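Local coordinates for ASCH domain-containing protein (Enterococcus faecalis, PDB 1T62) that is of unknown function but, as an ASCH domain protein of the PUA clan, may bind RNA or another nucleic acid, at residues T51-D56 with L140-S145; E63-A68 with V90-M95. All blocks are in the same frame, centred on the assembly; numbering follows the deposited sequence.

Contact 1 (T51-D56 with L140-S145); sequences TCSSLD and LLVCQS
Ser53 O accepts a nearly straight bond from Val142 N, at 2.8 Å with an N-H...O angle of 173°. Ser53 N answers with a bond to Val142 O. Thr51 and Gln144 form the next hydrogen-bonded pair of these two antiparallel strands. Thr51 N lies 3.1 Å from Gln144 O, in its carbonyl plane. The return bond, Gln144 N to Thr51 O, comes from above the carbonyl plane. Cys52 and Cys143 form the non-hydrogen-bonded pair between them. Cys143 SG lies 4.1 Å from Cys52 CB, on the face covered by Phe102 and helix 113-128.

The other face carries Ser53 and Val142. Ser53 OG sits between its backbone N and carbonyl carbon (chi1 44°), 3.6 Å from Val142 CB. Its hydrogen-bond partner is the hydroxyl of Tyr58.

Past the last strand pair, Leu55, the first residue of helix 55-60, still donates its N-H to Leu140 O; Leu55 N is 3.3 Å from that oxygen. Leu55 CB meets Val142 CG2 at 3.6 Å, and the two side chains cross at about a right angle. Leu55 and Leu140 lie side by side, with Leu55 CD2 at 3.7 Å from Leu140 CB. The main-chain bonds set the register of strand 50-54, outermost within this chain, on strand 140-151. Leu140 and Val142 pack on Leu55 and so hold the start of helix 55-60 against the same strand.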
loop_
_atom_site.group_PDB
_atom_site.type_symbol
_atom_site.label_atom_id
_atom_site.label_comp_id
_atom_site.label_asym_id
_atom_site.label_seq_id
_atom_site.Cartn_x
_atom_site.Cartn_y
_atom_site.Cartn_z
ATOM N N THR B 51 1.727 0.539 18.922
ATOM C CA THR B 51 2.741 0.289 17.910
ATOM C C THR B 51 4.112 0.487 18.522
ATOM O O THR B 51 4.255 0.940 19.659
ATOM C CB THR B 51 2.633 1.296 16.775
ATOM O OG1 THR B 51 1.258 1.470 16.440
ATOM C CG2 THR B 51 3.382 0.816 15.561
ATOM N N CYS B 52 5.131 0.158 17.755
ATOM C CA CYS B 52 6.476 0.351 18.230
ATOM C C CYS B 52 7.408 0.395 17.041
ATOM O O CYS B 52 7.255 -0.363 16.080
ATOM C CB CYS B 52 6.875 -0.758 19.204
ATOM S SG CYS B 52 6.853 -2.401 18.522
ATOM N N SER B 53 8.347 1.328 17.108
ATOM C CA SER B 53 9.337 1.518 16.071
ATOM C C SER B 53 10.681 1.531 16.772
ATOM O O SER B 53 10.736 1.619 17.999
ATOM C CB SER B 53 9.083 2.843 15.330
ATOM O OG SER B 53 8.792 3.905 16.229
ATOM N N SER B 54 11.754 1.432 15.992
ATOM C CA SER B 54 13.117 1.427 16.528
ATOM C C SER B 54 13.622 2.813 16.821
ATOM O O SER B 54 13.759 3.616 15.911
ATOM C CB SER B 54 14.082 0.782 15.538
ATOM O OG SER B 54 15.418 0.979 15.959
ATOM N N LEU B 55 13.908 3.096 18.084
ATOM C CA LEU B 55 14.420 4.406 18.455
ATOM C C LEU B 55 15.681 4.690 17.643
ATOM O O LEU B 55 16.029 5.843 17.392
ATOM C CB LEU B 55 14.758 4.444 19.941
ATOM C CG LEU B 55 15.562 5.673 20.358
ATOM C CD1 LEU B 55 14.801 6.941 20.026
ATOM C CD2 LEU B 55 15.847 5.580 21.818
ATOM N N ASP B 56 16.355 3.625 17.229
ATOM C CA ASP B 56 17.573 3.754 16.452
ATOM C C ASP B 56 17.392 4.467 15.116
ATOM O O ASP B 56 18.164 5.362 14.789
ATOM C CB ASP B 56 18.190 2.375 16.243
ATOM C CG ASP B 56 18.956 1.895 17.464
ATOM O OD1 ASP B 56 19.273 0.692 17.529
ATOM O OD2 ASP B 56 19.255 2.724 18.353
ATOM N N LEU B 140 16.379 -0.112 22.238
ATOM C CA LEU B 140 15.292 0.720 22.717
ATOM C C LEU B 140 14.169 0.824 21.675
ATOM O O LEU B 140 14.432 0.950 20.481
ATOM C CB LEU B 140 15.850 2.111 23.033
ATOM C CG LEU B 140 16.316 2.508 24.446
ATOM C CD1 LEU B 140 16.343 1.303 25.369
ATOM C CD2 LEU B 140 17.681 3.174 24.371
ATOM N N LEU B 141 12.921 0.762 22.136
ATOM C CA LEU B 141 11.751 0.879 21.264
ATOM C C LEU B 141 10.992 2.158 21.549
ATOM O O LEU B 141 10.974 2.648 22.679
ATOM C CB LEU B 141 10.773 -0.261 21.493
ATOM C CG LEU B 141 11.075 -1.628 20.923
ATOM C CD1 LEU B 141 10.023 -2.597 21.417
ATOM C CD2 LEU B 141 11.082 -1.562 19.408
ATOM N N VAL B 142 10.353 2.692 20.519
ATOM C CA VAL B 142 9.549 3.890 20.667
ATOM C C VAL B 142 8.092 3.418 20.569
ATOM O O VAL B 142 7.596 3.096 19.485
ATOM C CB VAL B 142 9.868 4.907 19.561
ATOM C CG1 VAL B 142 8.949 6.108 19.683
ATOM C CG2 VAL B 142 11.327 5.337 19.665
ATOM N N CYS B 143 7.424 3.364 21.718
ATOM C CA CYS B 143 6.047 2.899 21.803
ATOM C C CYS B 143 4.971 3.997 21.834
ATOM O O CYS B 143 5.084 4.983 22.570
ATOM C CB CYS B 143 5.905 2.007 23.038
ATOM S SG CYS B 143 7.078 0.616 23.091
ATOM N N GLN B 144 3.924 3.802 21.030
ATOM C CA GLN B 144 2.802 4.735 20.935
ATOM C C GLN B 144 1.474 4.080 21.254
ATOM O O GLN B 144 1.180 2.986 20.791
ATOM C CB GLN B 144 2.685 5.308 19.532
ATOM C CG GLN B 144 3.782 6.245 19.130
ATOM C CD GLN B 144 3.643 6.664 17.687
ATOM O OE1 GLN B 144 2.720 7.399 17.312
ATOM N NE2 GLN B 144 4.554 6.181 16.858
ATOM N N SER B 145 0.667 4.764 22.049
ATOM C CA SER B 145 -0.654 4.278 22.395
ATOM C C SER B 145 -1.591 5.315 21.809
ATOM O O SER B 145 -1.547 6.492 22.167
ATOM C CB SER B 145 -0.794 4.175 23.898
ATOM O OG SER B 145 0.111 3.200 24.387
#

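Contact 2 (E63-A68 with V90-M95)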
loop_
_atom_site.group_PDB
_atom_site.type_symbol
_atom_site.label_atom_id
_atom_site.label_comp_id
_atom_site.label_asym_id
_atom_site.label_seq_id
_atom_site.Cartn_x
_atom_site.Cartn_y
_atom_site.Cartn_z
ATOM N N GLU B 63 15.370 12.342 13.188
ATOM C CA GLU B 63 13.977 12.765 13.233
ATOM C C GLU B 63 13.524 12.856 14.673
ATOM O O GLU B 63 14.072 12.174 15.536
ATOM C CB GLU B 63 13.067 11.758 12.557
ATOM C CG GLU B 63 13.476 11.341 11.193
ATOM C CD GLU B 63 12.271 11.089 10.318
ATOM O OE1 GLU B 63 11.819 12.054 9.648
ATOM O OE2 GLU B 63 11.770 9.939 10.312
ATOM N N GLN B 64 12.521 13.695 14.926
ATOM C CA GLN B 64 11.956 13.829 16.261
ATOM C C GLN B 64 11.110 12.570 16.490
ATOM O O GLN B 64 10.743 11.885 15.534
ATOM C CB GLN B 64 11.056 15.062 16.337
ATOM C CG GLN B 64 11.756 16.337 15.974
ATOM C CD GLN B 64 13.033 16.515 16.763
ATOM O OE1 GLN B 64 13.014 16.564 17.996
ATOM N NE2 GLN B 64 14.155 16.602 16.056
ATOM N N LEU B 65 10.812 12.246 17.745
ATOM C CA LEU B 65 9.988 11.072 18.014
ATOM C C LEU B 65 8.539 11.523 18.004
ATOM O O LEU B 65 8.248 12.710 18.138
ATOM C CB LEU B 65 10.279 10.481 19.397
ATOM C CG LEU B 65 11.686 10.098 19.837
ATOM C CD1 LEU B 65 11.579 9.331 21.149
ATOM C CD2 LEU B 65 12.359 9.249 18.773
ATOM N N PRO B 66 7.609 10.583 17.829
ATOM C CA PRO B 66 6.205 10.993 17.837
ATOM C C PRO B 66 5.895 11.740 19.137
ATOM O O PRO B 66 6.526 11.507 20.170
ATOM C CB PRO B 66 5.451 9.667 17.725
ATOM C CG PRO B 66 6.497 8.607 18.086
ATOM C CD PRO B 66 7.743 9.160 17.491
ATOM N N LYS B 67 4.928 12.642 19.090
ATOM C CA LYS B 67 4.587 13.408 20.272
ATOM C C LYS B 67 3.238 12.978 20.822
ATOM O O LYS B 67 2.408 12.405 20.116
ATOM C CB LYS B 67 4.565 14.900 19.940
ATOM C CG LYS B 67 5.687 15.323 19.020
ATOM C CD LYS B 67 5.732 16.822 18.809
ATOM C CE LYS B 67 6.239 17.545 20.062
ATOM N NZ LYS B 67 5.319 17.416 21.248
ATOM N N ALA B 68 3.045 13.235 22.110
ATOM C CA ALA B 68 1.801 12.914 22.769
ATOM C C ALA B 68 0.775 13.843 22.140
ATOM O O ALA B 68 1.022 15.041 22.009
ATOM C CB ALA B 68 1.912 13.197 24.258
ATOM N N VAL B 90 3.303 8.247 24.531
ATOM C CA VAL B 90 4.537 7.907 23.824
ATOM C C VAL B 90 5.499 7.417 24.897
ATOM O O VAL B 90 5.708 8.090 25.913
ATOM C CB VAL B 90 5.176 9.139 23.113
ATOM C CG1 VAL B 90 6.505 8.745 22.472
ATOM C CG2 VAL B 90 4.225 9.690 22.062
ATOM N N GLU B 91 6.085 6.249 24.685
ATOM C CA GLU B 91 6.998 5.720 25.676
ATOM C C GLU B 91 8.176 4.977 25.085
ATOM O O GLU B 91 8.031 4.224 24.128
ATOM C CB GLU B 91 6.239 4.805 26.636
ATOM C CG GLU B 91 7.121 4.037 27.587
ATOM C CD GLU B 91 6.314 3.307 28.625
ATOM O OE1 GLU B 91 5.268 2.736 28.256
ATOM O OE2 GLU B 91 6.723 3.298 29.806
ATOM N N ILE B 92 9.344 5.196 25.681
ATOM C CA ILE B 92 10.582 4.551 25.257
ATOM C C ILE B 92 10.949 3.438 26.232
ATOM O O ILE B 92 11.108 3.705 27.418
ATOM C CB ILE B 92 11.741 5.559 25.225
ATOM C CG1 ILE B 92 11.405 6.707 24.276
ATOM C CG2 ILE B 92 13.014 4.870 24.797
ATOM C CD1 ILE B 92 12.476 7.736 24.204
ATOM N N MET B 93 11.073 2.202 25.740
ATOM C CA MET B 93 11.432 1.071 26.603
ATOM C C MET B 93 12.258 0.013 25.874
ATOM O O MET B 93 12.077 -0.209 24.680
ATOM C CB MET B 93 10.182 0.408 27.173
ATOM C CG MET B 93 9.489 -0.501 26.193
ATOM S SD MET B 93 8.062 -1.300 26.906
ATOM C CE MET B 93 6.767 -0.199 26.317
ATOM N N PRO B 94 13.175 -0.661 26.595
ATOM C CA PRO B 94 14.039 -1.701 26.025
ATOM C C PRO B 94 13.178 -2.862 25.562
ATOM O O PRO B 94 12.269 -3.277 26.279
ATOM C CB PRO B 94 14.931 -2.088 27.197
ATOM C CG PRO B 94 14.936 -0.851 28.050
ATOM C CD PRO B 94 13.488 -0.461 28.015
ATOM N N MET B 95 13.462 -3.400 24.380
ATOM C CA MET B 95 12.652 -4.491 23.859
ATOM C C MET B 95 12.513 -5.688 24.790
ATOM O O MET B 95 11.434 -6.262 24.898
ATOM C CB MET B 95 13.187 -4.960 22.517
ATOM C CG MET B 95 12.144 -5.723 21.757
ATOM S SD MET B 95 12.641 -6.038 20.083
ATOM C CE MET B 95 12.037 -7.705 19.859
#
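The run from Leu65 to Ala68 lies at 136° to that from Val90 to Ile92, and Ala68 and Val90 bring their CA atoms within 5.8 Å. No hydrogen bond crosses between the two segments. The contact rests on apolar groups and on methyls set against the loop backbone.

Val90 is central to it. Its CB points toward the loop, and both methyls reach Pro66 O. Val90 CG2 lies 3.5 Å from Pro66 O, and Val90 CG1 is almost as near. With CG1 anti to the backbone N (chi1 176°), CG2 falls beside that N and extends to the next peptide. Val90 CG2 is 3.7 Å from Ala68 N and equally near the carbonyl carbon of Lys67. Lys67 N finds its hydrogen-bond partner in Gln70 OE1, farther along the loop. The ring of Pro66 makes a looser contact, with its CG 4.4 Å from Val90 CG1. That ring also packs on Val142, Gln144 and Tyr58, so it bridges two strands and helix 55-60.

Leu65 and Ile92 form the second patch. Their side chains cross at about a right angle, and Leu65 CD1 meets Ile92 CD1 at 3.6 Å. The CB of Leu65 points toward the strand, and its side chain also touches Leu55 and Tyr58.

This is a small contact at the protein surface. Val90 meets the backbone of Pro66 to Ala68 with methyls alone, so across this contact those peptides gain van der Waals packing but no hydrogen bond. The loop is thus packed against strand 81-94 without being paired to it as a strand would be.

Contacts 1 and 2 have centres 5 Å apart and lie on the same side of the chain's centre. Strands 81-94 and 140-151 are antiparallel neighbours in one mixed sheet, and strand 50-54 follows as its edge within the chain; Cys52 of that strand also makes backbone hydrogen bonds to the second subunit. Contact 2 is nested in sequence inside the loop closed by contact 1. The chain leaves strand 50-54 through helix 55-60, passes through loop 63-68, builds strands 71-75 and 81-94, and later returns as strand 140-151. Probable backbone hydrogen bonds of Leu141 with Met93 and Cys143 with Glu91 join the two contacts directly. Together they join three strands and lay loop 63-68 against that part of the sheet.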